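Local coordinates for poly A polymerase (Aquifex aeolicus, PDB 4WBY), which adds the terminal adenosine to the 3' CC end of tRNA, using ATP and magnesium to complete the CCA tail, at residues A[12-17]-A[132-137]; A[222-227]-A[244-249]; A[250-255]-A[271-276]. All coordinates share one frame; numbering follows the deposited sequence.

Contact 1 (A[12-17]-A[132-137]); sequences IAREVG and EDYGTL
In the head domain, which carries the nucleotidyltransferase fold of this polymerase family, Arg14 and Ala13 of helix 7-22 meet Tyr134, at the second position of a type II beta turn from Asp133 to Thr136. The Arg14 guanidinium lies flat on one face of the Tyr134 ring, the planes only 11° apart, an offset cation-pi stack with CZ 3.6 Å from the ring centroid. Closer to the backbone, Arg14 CD adds a CH-pi contact over the same face, 3.8 Å from that centroid. Arginine suits the place because its bend at chi2 (-76°) lays aliphatic stem and charged plane on one aromatic surface. Glu10, one helical turn earlier, binds both partners: it makes a salt bridge with Arg14 NE and a hydrogen bond with Tyr134 OH. A serine in place of Tyr134 would probably leave the guanidinium without its stacking surface and Glu10 without the phenol hydroxyl it holds. The turn needs Gly135, since a CB there would press on the carbonyl oxygen of Tyr134. Thr136 OG1 also bonds to Asp133 O, at 2.7 Å. On the helix side, the small Ala13 lets the phenol approach closely, its CB 3.4 Å from Tyr134 OH.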
loop_
_atom_site.group_PDB
_atom_site.type_symbol
_atom_site.label_atom_id
_atom_site.label_comp_id
_atom_site.label_asym_id
_atom_site.label_seq_id
_atom_site.Cartn_x
_atom_site.Cartn_y
_atom_site.Cartn_z
ATOM N N ILE A 12 5.489 27.521 -2.493
ATOM C CA ILE A 12 6.753 26.841 -2.731
ATOM C C ILE A 12 6.985 26.615 -4.229
ATOM O O ILE A 12 8.101 26.785 -4.714
ATOM C CB ILE A 12 6.817 25.498 -1.959
ATOM C CG1 ILE A 12 6.940 25.761 -0.456
ATOM C CG2 ILE A 12 7.996 24.644 -2.430
ATOM C CD1 ILE A 12 8.187 26.550 -0.062
ATOM N N ALA A 13 5.939 26.243 -4.965
ATOM C CA ALA A 13 6.080 26.053 -6.410
ATOM C C ALA A 13 6.583 27.336 -7.094
ATOM O O ALA A 13 7.507 27.297 -7.919
ATOM C CB ALA A 13 4.752 25.619 -7.016
ATOM N N ARG A 14 5.981 28.474 -6.745
ATOM C CA ARG A 14 6.416 29.758 -7.288
ATOM C C ARG A 14 7.886 30.010 -6.972
ATOM O O ARG A 14 8.668 30.408 -7.845
ATOM C CB ARG A 14 5.570 30.907 -6.723
ATOM C CG ARG A 14 4.130 30.945 -7.206
ATOM C CD ARG A 14 4.010 31.477 -8.628
ATOM N NE ARG A 14 2.607 31.547 -9.017
ATOM C CZ ARG A 14 2.179 31.978 -10.199
ATOM N NH1 ARG A 14 3.049 32.387 -11.109
ATOM N NH2 ARG A 14 0.881 31.996 -10.470
ATOM N N GLU A 15 8.256 29.787 -5.713
ATOM C CA GLU A 15 9.614 30.056 -5.264
ATOM C C GLU A 15 10.628 29.140 -5.946
ATOM O O GLU A 15 11.719 29.577 -6.304
ATOM C CB GLU A 15 9.712 29.911 -3.749
ATOM C CG GLU A 15 11.069 30.323 -3.202
ATOM C CD GLU A 15 11.101 30.370 -1.694
ATOM O OE1 GLU A 15 10.161 29.843 -1.067
ATOM O OE2 GLU A 15 12.076 30.912 -1.145
ATOM N N VAL A 16 10.278 27.867 -6.117
ATOM C CA VAL A 16 11.176 26.951 -6.812
ATOM C C VAL A 16 11.462 27.443 -8.244
ATOM O O VAL A 16 12.609 27.420 -8.685
ATOM C CB VAL A 16 10.603 25.523 -6.825
ATOM C CG1 VAL A 16 11.331 24.639 -7.835
ATOM C CG2 VAL A 16 10.712 24.929 -5.438
ATOM N N GLY A 17 10.439 27.920 -8.952
ATOM C CA GLY A 17 10.641 28.474 -10.284
ATOM C C GLY A 17 11.521 29.716 -10.281
ATOM O O GLY A 17 12.322 29.929 -11.202
ATOM N N GLU A 132 7.976 31.452 -17.205
ATOM C CA GLU A 132 7.327 31.893 -18.441
ATOM C C GLU A 132 6.111 31.052 -18.821
ATOM O O GLU A 132 5.320 31.461 -19.673
ATOM C CB GLU A 132 8.331 31.908 -19.593
ATOM C CG GLU A 132 8.427 30.621 -20.379
ATOM C CD GLU A 132 9.238 29.552 -19.678
ATOM O OE1 GLU A 132 9.848 29.847 -18.623
ATOM O OE2 GLU A 132 9.260 28.409 -20.191
ATOM N N ASP A 133 5.947 29.891 -18.193
ATOM C CA ASP A 133 4.830 29.005 -18.534
ATOM C C ASP A 133 4.281 28.313 -17.287
ATOM O O ASP A 133 3.897 27.151 -17.317
ATOM C CB ASP A 133 5.254 27.963 -19.577
ATOM C CG ASP A 133 6.241 26.950 -19.026
ATOM O OD1 ASP A 133 6.908 27.250 -18.011
ATOM O OD2 ASP A 133 6.329 25.840 -19.598
ATOM N N TYR A 134 4.223 29.057 -16.197
ATOM C CA TYR A 134 3.833 28.506 -14.908
ATOM C C TYR A 134 2.478 27.814 -14.949
ATOM O O TYR A 134 1.486 28.387 -15.420
ATOM C CB TYR A 134 3.811 29.614 -13.866
ATOM C CG TYR A 134 3.539 29.136 -12.466
ATOM C CD1 TYR A 134 2.247 29.123 -11.957
ATOM C CD2 TYR A 134 4.576 28.695 -11.647
ATOM C CE1 TYR A 134 1.993 28.696 -10.665
ATOM C CE2 TYR A 134 4.338 28.272 -10.358
ATOM C CZ TYR A 134 3.046 28.277 -9.869
ATOM O OH TYR A 134 2.811 27.866 -8.584
ATOM N N GLY A 135 2.443 26.579 -14.447
ATOM C CA GLY A 135 1.220 25.797 -14.386
ATOM C C GLY A 135 0.922 24.980 -15.638
ATOM O O GLY A 135 -0.073 24.267 -15.676
ATOM N N THR A 136 1.781 25.057 -16.655
ATOM C CA THR A 136 1.575 24.271 -17.873
ATOM C C THR A 136 1.676 22.775 -17.588
ATOM O O THR A 136 2.643 22.312 -16.979
ATOM C CB THR A 136 2.586 24.649 -18.965
ATOM O OG1 THR A 136 2.410 26.024 -19.310
ATOM C CG2 THR A 136 2.397 23.798 -20.203
ATOM N N LEU A 137 0.670 22.026 -18.037
ATOM C CA LEU A 137 0.695 20.574 -17.946
ATOM C C LEU A 137 1.489 20.035 -19.120
ATOM O O LEU A 137 1.116 20.228 -20.278
ATOM C CB LEU A 137 -0.717 19.992 -17.934
ATOM C CG LEU A 137 -0.820 18.465 -17.850
ATOM C CD1 LEU A 137 -0.297 17.938 -16.525
ATOM C CD2 LEU A 137 -2.269 18.060 -18.042
#

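Contact 2 (A[222-227]-A[244-249]); sequences ILELYR and KVLQKL
Leu246 of helix 243-262 pushes its two methyl groups against a charged pair on helix 219-228. CD2 sits over the centre of one face of the Arg227 guanidinium, 3.6 Å from Arg227 CZ, while CD1 rests beside the carboxylate, 3.7 Å from Glu224 OE2. The flat group offers a leucine methyl a broad, weakly hydrated surface, so an apolar residue can pack here although its neighbours are ionic. The two helices form an antiparallel pair in the all-helical part of the chain that contains helices 203-214 to 271-278. Their local axes run at 164° and 12.1 Å apart, a wide spacing, bridged here by leucine methyls and by the ends of Glu224 and Arg227. These two are three residues apart on one helix. The glutamate chain, bent at chi2 (-81°), turns its carboxylate to Arg227 and Leu246, and the arginine chain, bent at chi3 (72°), turns its NE and NH2 side to the acid. Both nitrogens reach the single oxygen Glu224 OE1, each at 3.0 Å and nearly in the guanidinium plane, a side-on salt bridge that would hinder rotation of the plane under Leu246. The other oxygen, Glu224 OE2, is hydrogen-bonded to the hydroxyl of Tyr250. Further along, Leu223 and Leu249 point toward each other, their CD1 methyls meeting at 4.3 Å. Around this leucine pair, Leu278 packs on Leu223 and Ile277 on Leu249, both from helix 271-278.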
loop_
_atom_site.group_PDB
_atom_site.type_symbol
_atom_site.label_atom_id
_atom_site.label_comp_id
_atom_site.label_asym_id
_atom_site.label_seq_id
_atom_site.Cartn_x
_atom_site.Cartn_y
_atom_site.Cartn_z
ATOM N N ILE A 222 -6.978 -5.560 -6.398
ATOM C CA ILE A 222 -5.644 -5.803 -6.921
ATOM C C ILE A 222 -5.345 -7.306 -6.908
ATOM O O ILE A 222 -4.790 -7.840 -7.874
ATOM C CB ILE A 222 -4.587 -5.020 -6.127
ATOM C CG1 ILE A 222 -4.815 -3.508 -6.300
ATOM C CG2 ILE A 222 -3.174 -5.393 -6.564
ATOM C CD1 ILE A 222 -4.036 -2.642 -5.313
ATOM N N LEU A 223 -5.726 -7.992 -5.831
ATOM C CA LEU A 223 -5.561 -9.441 -5.765
ATOM C C LEU A 223 -6.338 -10.157 -6.872
ATOM O O LEU A 223 -5.865 -11.156 -7.408
ATOM C CB LEU A 223 -5.992 -9.990 -4.399
ATOM C CG LEU A 223 -5.032 -9.639 -3.258
ATOM C CD1 LEU A 223 -5.595 -10.100 -1.913
ATOM C CD2 LEU A 223 -3.643 -10.219 -3.498
ATOM N N GLU A 224 -7.532 -9.666 -7.209
ATOM C CA GLU A 224 -8.271 -10.255 -8.326
ATOM C C GLU A 224 -7.508 -10.105 -9.643
ATOM O O GLU A 224 -7.528 -11.003 -10.485
ATOM C CB GLU A 224 -9.661 -9.634 -8.462
ATOM C CG GLU A 224 -10.676 -10.140 -7.442
ATOM C CD GLU A 224 -11.301 -11.479 -7.825
ATOM O OE1 GLU A 224 -10.694 -12.244 -8.616
ATOM O OE2 GLU A 224 -12.414 -11.762 -7.331
ATOM N N LEU A 225 -6.825 -8.974 -9.818
ATOM C CA LEU A 225 -5.989 -8.784 -11.000
ATOM C C LEU A 225 -4.762 -9.702 -10.938
ATOM O O LEU A 225 -4.364 -10.277 -11.951
ATOM C CB LEU A 225 -5.562 -7.314 -11.142
ATOM C CG LEU A 225 -6.717 -6.362 -11.477
ATOM C CD1 LEU A 225 -6.331 -4.917 -11.232
ATOM C CD2 LEU A 225 -7.188 -6.552 -12.915
ATOM N N TYR A 226 -4.168 -9.846 -9.751
ATOM C CA TYR A 226 -3.075 -10.797 -9.583
ATOM C C TYR A 226 -3.519 -12.195 -10.024
ATOM O O TYR A 226 -2.780 -12.928 -10.688
ATOM C CB TYR A 226 -2.611 -10.878 -8.128
ATOM C CG TYR A 226 -1.669 -9.812 -7.605
ATOM C CD1 TYR A 226 -1.454 -8.610 -8.265
ATOM C CD2 TYR A 226 -1.000 -10.028 -6.410
ATOM C CE1 TYR A 226 -0.578 -7.649 -7.737
ATOM C CE2 TYR A 226 -0.146 -9.099 -5.881
ATOM C CZ TYR A 226 0.070 -7.912 -6.539
ATOM O OH TYR A 226 0.949 -7.023 -5.969
ATOM N N ARG A 227 -4.729 -12.572 -9.616
ATOM C CA ARG A 227 -5.286 -13.870 -9.975
ATOM C C ARG A 227 -5.484 -13.982 -11.490
ATOM O O ARG A 227 -5.053 -14.958 -12.112
ATOM C CB ARG A 227 -6.610 -14.100 -9.241
ATOM C CG ARG A 227 -7.183 -15.497 -9.417
ATOM C CD ARG A 227 -8.367 -15.727 -8.490
ATOM N NE ARG A 227 -9.560 -14.990 -8.904
ATOM C CZ ARG A 227 -10.505 -15.483 -9.699
ATOM N NH1 ARG A 227 -10.392 -16.710 -10.184
ATOM N NH2 ARG A 227 -11.559 -14.742 -10.014
ATOM N N LYS A 244 -12.241 -21.690 -2.557
ATOM C CA LYS A 244 -12.371 -21.527 -1.109
ATOM C C LYS A 244 -11.630 -20.289 -0.608
ATOM O O LYS A 244 -12.188 -19.484 0.136
ATOM C CB LYS A 244 -11.847 -22.762 -0.377
ATOM C CG LYS A 244 -12.749 -23.245 0.740
ATOM C CD LYS A 244 -13.949 -23.988 0.179
ATOM C CE LYS A 244 -13.513 -25.220 -0.597
ATOM N NZ LYS A 244 -12.674 -26.124 0.241
ATOM N N VAL A 245 -10.368 -20.153 -1.011
ATOM C CA VAL A 245 -9.558 -19.007 -0.616
ATOM C C VAL A 245 -10.168 -17.710 -1.137
ATOM O O VAL A 245 -10.261 -16.716 -0.415
ATOM C CB VAL A 245 -8.105 -19.147 -1.123
ATOM C CG1 VAL A 245 -7.361 -17.823 -1.006
ATOM C CG2 VAL A 245 -7.377 -20.245 -0.353
ATOM N N LEU A 246 -10.592 -17.723 -2.392
ATOM C CA LEU A 246 -11.168 -16.530 -2.991
ATOM C C LEU A 246 -12.410 -16.078 -2.223
ATOM O O LEU A 246 -12.553 -14.902 -1.899
ATOM C CB LEU A 246 -11.505 -16.795 -4.457
ATOM C CG LEU A 246 -12.009 -15.614 -5.279
ATOM C CD1 LEU A 246 -10.965 -14.513 -5.319
ATOM C CD2 LEU A 246 -12.353 -16.074 -6.685
ATOM N N GLN A 247 -13.295 -17.020 -1.913
ATOM C CA GLN A 247 -14.514 -16.685 -1.188
ATOM C C GLN A 247 -14.205 -16.193 0.224
ATOM O O GLN A 247 -14.896 -15.314 0.742
ATOM C CB GLN A 247 -15.461 -17.887 -1.138
ATOM C CG GLN A 247 -16.016 -18.272 -2.498
ATOM C CD GLN A 247 -16.640 -17.095 -3.225
ATOM O OE1 GLN A 247 -17.297 -16.251 -2.615
ATOM N NE2 GLN A 247 -16.430 -17.029 -4.536
ATOM N N LYS A 248 -13.159 -16.744 0.836
ATOM C CA LYS A 248 -12.731 -16.281 2.156
ATOM C C LYS A 248 -12.275 -14.818 2.119
ATOM O O LYS A 248 -12.515 -14.066 3.068
ATOM C CB LYS A 248 -11.606 -17.159 2.701
ATOM C CG LYS A 248 -12.053 -18.534 3.160
ATOM C CD LYS A 248 -10.918 -19.267 3.841
ATOM C CE LYS A 248 -10.471 -18.520 5.078
ATOM N NZ LYS A 248 -11.601 -18.366 6.036
ATOM N N LEU A 249 -11.619 -14.411 1.036
ATOM C CA LEU A 249 -11.168 -13.022 0.903
ATOM C C LEU A 249 -12.355 -12.056 0.850
ATOM O O LEU A 249 -12.313 -10.980 1.451
ATOM C CB LEU A 249 -10.289 -12.846 -0.340
ATOM C CG LEU A 249 -8.963 -13.604 -0.358
ATOM C CD1 LEU A 249 -8.276 -13.439 -1.708
ATOM C CD2 LEU A 249 -8.056 -13.107 0.750
#

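Contact 3 (A[250-255]-A[271-276])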
loop_
_atom_site.group_PDB
_atom_site.type_symbol
_atom_site.label_atom_id
_atom_site.label_comp_id
_atom_site.label_asym_id
_atom_site.label_seq_id
_atom_site.Cartn_x
_atom_site.Cartn_y
_atom_site.Cartn_z
ATOM N N TYR A 250 -13.416 -12.439 0.140
ATOM C CA TYR A 250 -14.608 -11.600 0.092
ATOM C C TYR A 250 -15.326 -11.575 1.440
ATOM O O TYR A 250 -15.839 -10.533 1.855
ATOM C CB TYR A 250 -15.554 -12.064 -1.024
ATOM C CG TYR A 250 -15.114 -11.541 -2.376
ATOM C CD1 TYR A 250 -14.178 -12.227 -3.132
ATOM C CD2 TYR A 250 -15.599 -10.336 -2.870
ATOM C CE1 TYR A 250 -13.750 -11.744 -4.350
ATOM C CE2 TYR A 250 -15.178 -9.843 -4.091
ATOM C CZ TYR A 250 -14.253 -10.554 -4.824
ATOM O OH TYR A 250 -13.826 -10.080 -6.042
ATOM N N ALA A 251 -15.344 -12.711 2.134
ATOM C CA ALA A 251 -15.915 -12.761 3.476
ATOM C C ALA A 251 -15.112 -11.864 4.414
ATOM O O ALA A 251 -15.670 -11.162 5.267
ATOM C CB ALA A 251 -15.943 -14.194 4.002
ATOM N N LEU A 252 -13.795 -11.884 4.237
ATOM C CA LEU A 252 -12.916 -11.080 5.067
ATOM C C LEU A 252 -13.171 -9.591 4.847
ATOM O O LEU A 252 -13.184 -8.826 5.804
ATOM C CB LEU A 252 -11.451 -11.423 4.794
ATOM C CG LEU A 252 -10.419 -10.590 5.565
ATOM C CD1 LEU A 252 -10.490 -10.842 7.063
ATOM C CD2 LEU A 252 -8.995 -10.826 5.043
ATOM N N ARG A 253 -13.380 -9.177 3.601
ATOM C CA ARG A 253 -13.636 -7.763 3.343
ATOM C C ARG A 253 -14.865 -7.265 4.114
ATOM O O ARG A 253 -14.858 -6.164 4.657
ATOM C CB ARG A 253 -13.802 -7.492 1.848
ATOM C CG ARG A 253 -14.108 -6.027 1.545
ATOM C CD ARG A 253 -13.925 -5.693 0.081
ATOM N NE ARG A 253 -14.972 -6.309 -0.720
ATOM C CZ ARG A 253 -15.090 -6.165 -2.034
ATOM N NH1 ARG A 253 -14.217 -5.420 -2.702
ATOM N NH2 ARG A 253 -16.083 -6.764 -2.677
ATOM N N LYS A 254 -15.911 -8.084 4.184
ATOM C CA LYS A 254 -17.087 -7.703 4.955
ATOM C C LYS A 254 -16.739 -7.538 6.433
ATOM O O LYS A 254 -17.207 -6.606 7.083
ATOM C CB LYS A 254 -18.212 -8.729 4.790
ATOM C CG LYS A 254 -18.771 -8.796 3.373
ATOM C CD LYS A 254 -19.894 -9.815 3.273
ATOM C CE LYS A 254 -20.496 -9.853 1.879
ATOM N NZ LYS A 254 -21.167 -8.571 1.530
ATOM N N VAL A 255 -15.910 -8.435 6.957
ATOM C CA VAL A 255 -15.522 -8.383 8.366
ATOM C C VAL A 255 -14.657 -7.155 8.655
ATOM O O VAL A 255 -14.862 -6.448 9.647
ATOM C CB VAL A 255 -14.766 -9.666 8.787
ATOM C CG1 VAL A 255 -14.138 -9.506 10.177
ATOM C CG2 VAL A 255 -15.706 -10.866 8.754
ATOM N N GLY A 271 -4.582 -5.178 5.449
ATOM C CA GLY A 271 -4.036 -5.813 4.262
ATOM C C GLY A 271 -3.309 -7.113 4.562
ATOM O O GLY A 271 -3.371 -8.064 3.774
ATOM N N TRP A 272 -2.635 -7.165 5.708
ATOM C CA TRP A 272 -1.916 -8.374 6.091
ATOM C C TRP A 272 -2.857 -9.559 6.309
ATOM O O TRP A 272 -2.464 -10.704 6.098
ATOM C CB TRP A 272 -1.097 -8.137 7.362
ATOM C CG TRP A 272 0.048 -7.204 7.167
ATOM C CD1 TRP A 272 0.114 -5.901 7.555
ATOM C CD2 TRP A 272 1.296 -7.499 6.523
ATOM N NE1 TRP A 272 1.328 -5.367 7.206
ATOM C CE2 TRP A 272 2.073 -6.326 6.570
ATOM C CE3 TRP A 272 1.832 -8.644 5.922
ATOM C CZ2 TRP A 272 3.359 -6.257 6.028
ATOM C CZ3 TRP A 272 3.112 -8.578 5.387
ATOM C CH2 TRP A 272 3.865 -7.392 5.448
ATOM N N LEU A 273 -4.094 -9.289 6.718
ATOM C CA LEU A 273 -5.073 -10.362 6.895
ATOM C C LEU A 273 -5.423 -11.041 5.575
ATOM O O LEU A 273 -5.598 -12.256 5.526
ATOM C CB LEU A 273 -6.351 -9.834 7.543
ATOM C CG LEU A 273 -6.230 -9.239 8.942
ATOM C CD1 LEU A 273 -7.607 -8.843 9.460
ATOM C CD2 LEU A 273 -5.573 -10.227 9.877
ATOM N N TYR A 274 -5.548 -10.258 4.510
ATOM C CA TYR A 274 -5.765 -10.830 3.193
ATOM C C TYR A 274 -4.597 -11.720 2.820
ATOM O O TYR A 274 -4.783 -12.807 2.285
ATOM C CB TYR A 274 -5.932 -9.743 2.134
ATOM C CG TYR A 274 -7.219 -8.962 2.225
ATOM C CD1 TYR A 274 -8.381 -9.425 1.616
ATOM C CD2 TYR A 274 -7.270 -7.753 2.904
ATOM C CE1 TYR A 274 -9.556 -8.704 1.689
ATOM C CE2 TYR A 274 -8.437 -7.027 2.981
ATOM C CZ TYR A 274 -9.576 -7.504 2.372
ATOM O OH TYR A 274 -10.736 -6.777 2.448
ATOM N N LEU A 275 -3.388 -11.242 3.102
ATOM C CA LEU A 275 -2.190 -12.009 2.797
ATOM C C LEU A 275 -2.171 -13.340 3.558
ATOM O O LEU A 275 -1.831 -14.378 2.994
ATOM C CB LEU A 275 -0.944 -11.192 3.122
ATOM C CG LEU A 275 0.342 -11.771 2.548
ATOM C CD1 LEU A 275 0.370 -11.588 1.036
ATOM C CD2 LEU A 275 1.535 -11.101 3.205
ATOM N N LEU A 276 -2.532 -13.300 4.835
ATOM C CA LEU A 276 -2.588 -14.525 5.631
ATOM C C LEU A 276 -3.570 -15.537 5.055
ATOM O O LEU A 276 -3.273 -16.729 5.006
ATOM C CB LEU A 276 -2.978 -14.225 7.080
ATOM C CG LEU A 276 -1.939 -13.440 7.881
ATOM C CD1 LEU A 276 -2.404 -13.248 9.317
ATOM C CD2 LEU A 276 -0.586 -14.142 7.857
#
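One face of the Tyr274 ring receives the CD2 methyl of Leu252, which sits 3.8 Å from the ring centroid and 14° off the normal, a CH-pi contact shifted toward the rim. At the hydroxyl end the ring runs up to the backbone of the other helix, where Arg253 CA approaches obliquely. The guanidinium of Arg253 is turned steeply against the ring and does not stack on it; its far end turns off toward helix 219-228, where NH1 forms a salt bridge with Glu221. What touches the phenol is instead the root of the arginine: Tyr274 OH lies 3.2 Å from Arg253 CB, a tight fit. Tyrosine suits this position because it is long enough to span the gap between the helices, with an apolar ring for the leucine and a hydroxyl that ends against the opposite helix.

Leu252 is the counterpart on the first helix. With CG anti to the backbone N (chi1 177°), its CD2 is carried into the angle between the Tyr274 ring and the backbone that bears it. The same methyl therefore also lies 3.5 Å from Tyr274 N and 3.8 Å from Leu273 CB. A branched aliphatic residue fits such a niche, where one methyl must meet a ring, a peptide and a neighbouring leucine at once. Leu340 of helix 336-342 packs on Leu273, extending the apolar surroundings on to a further helix.

The local axes run at 156° to each other with a closest approach of 10.4 Å. Helices 243-262 and 271-278 follow one another in the chain with a short connection between them, and this is the antiparallel packing of an alpha-helical hairpin, within the all-helical part of the enzyme.

How the contacts relate
Contacts 2 and 3 are neighbours, with centres about 10 Å apart, because both use helix 243-262. They join where Glu224 OE2 lies 2.5 Å from Tyr250 OH, a probable hydrogen bond, and where Leu223 CD1 touches Tyr274 CB. Contact 1 is remote, its centre about 44 Å from either of the others and on the opposite side of the chain's centre. It lies near the nucleotide and metal site: the side chain of Ala13 is about 10 Å from that of ATP-binding Val33 and about 12 Å from that of Asp47, an inferred magnesium ligand. In contact 2 the side chain of Arg227 is about 9 Å from that of ATP-binding Leu171, whereas contact 3 lies away from these sites.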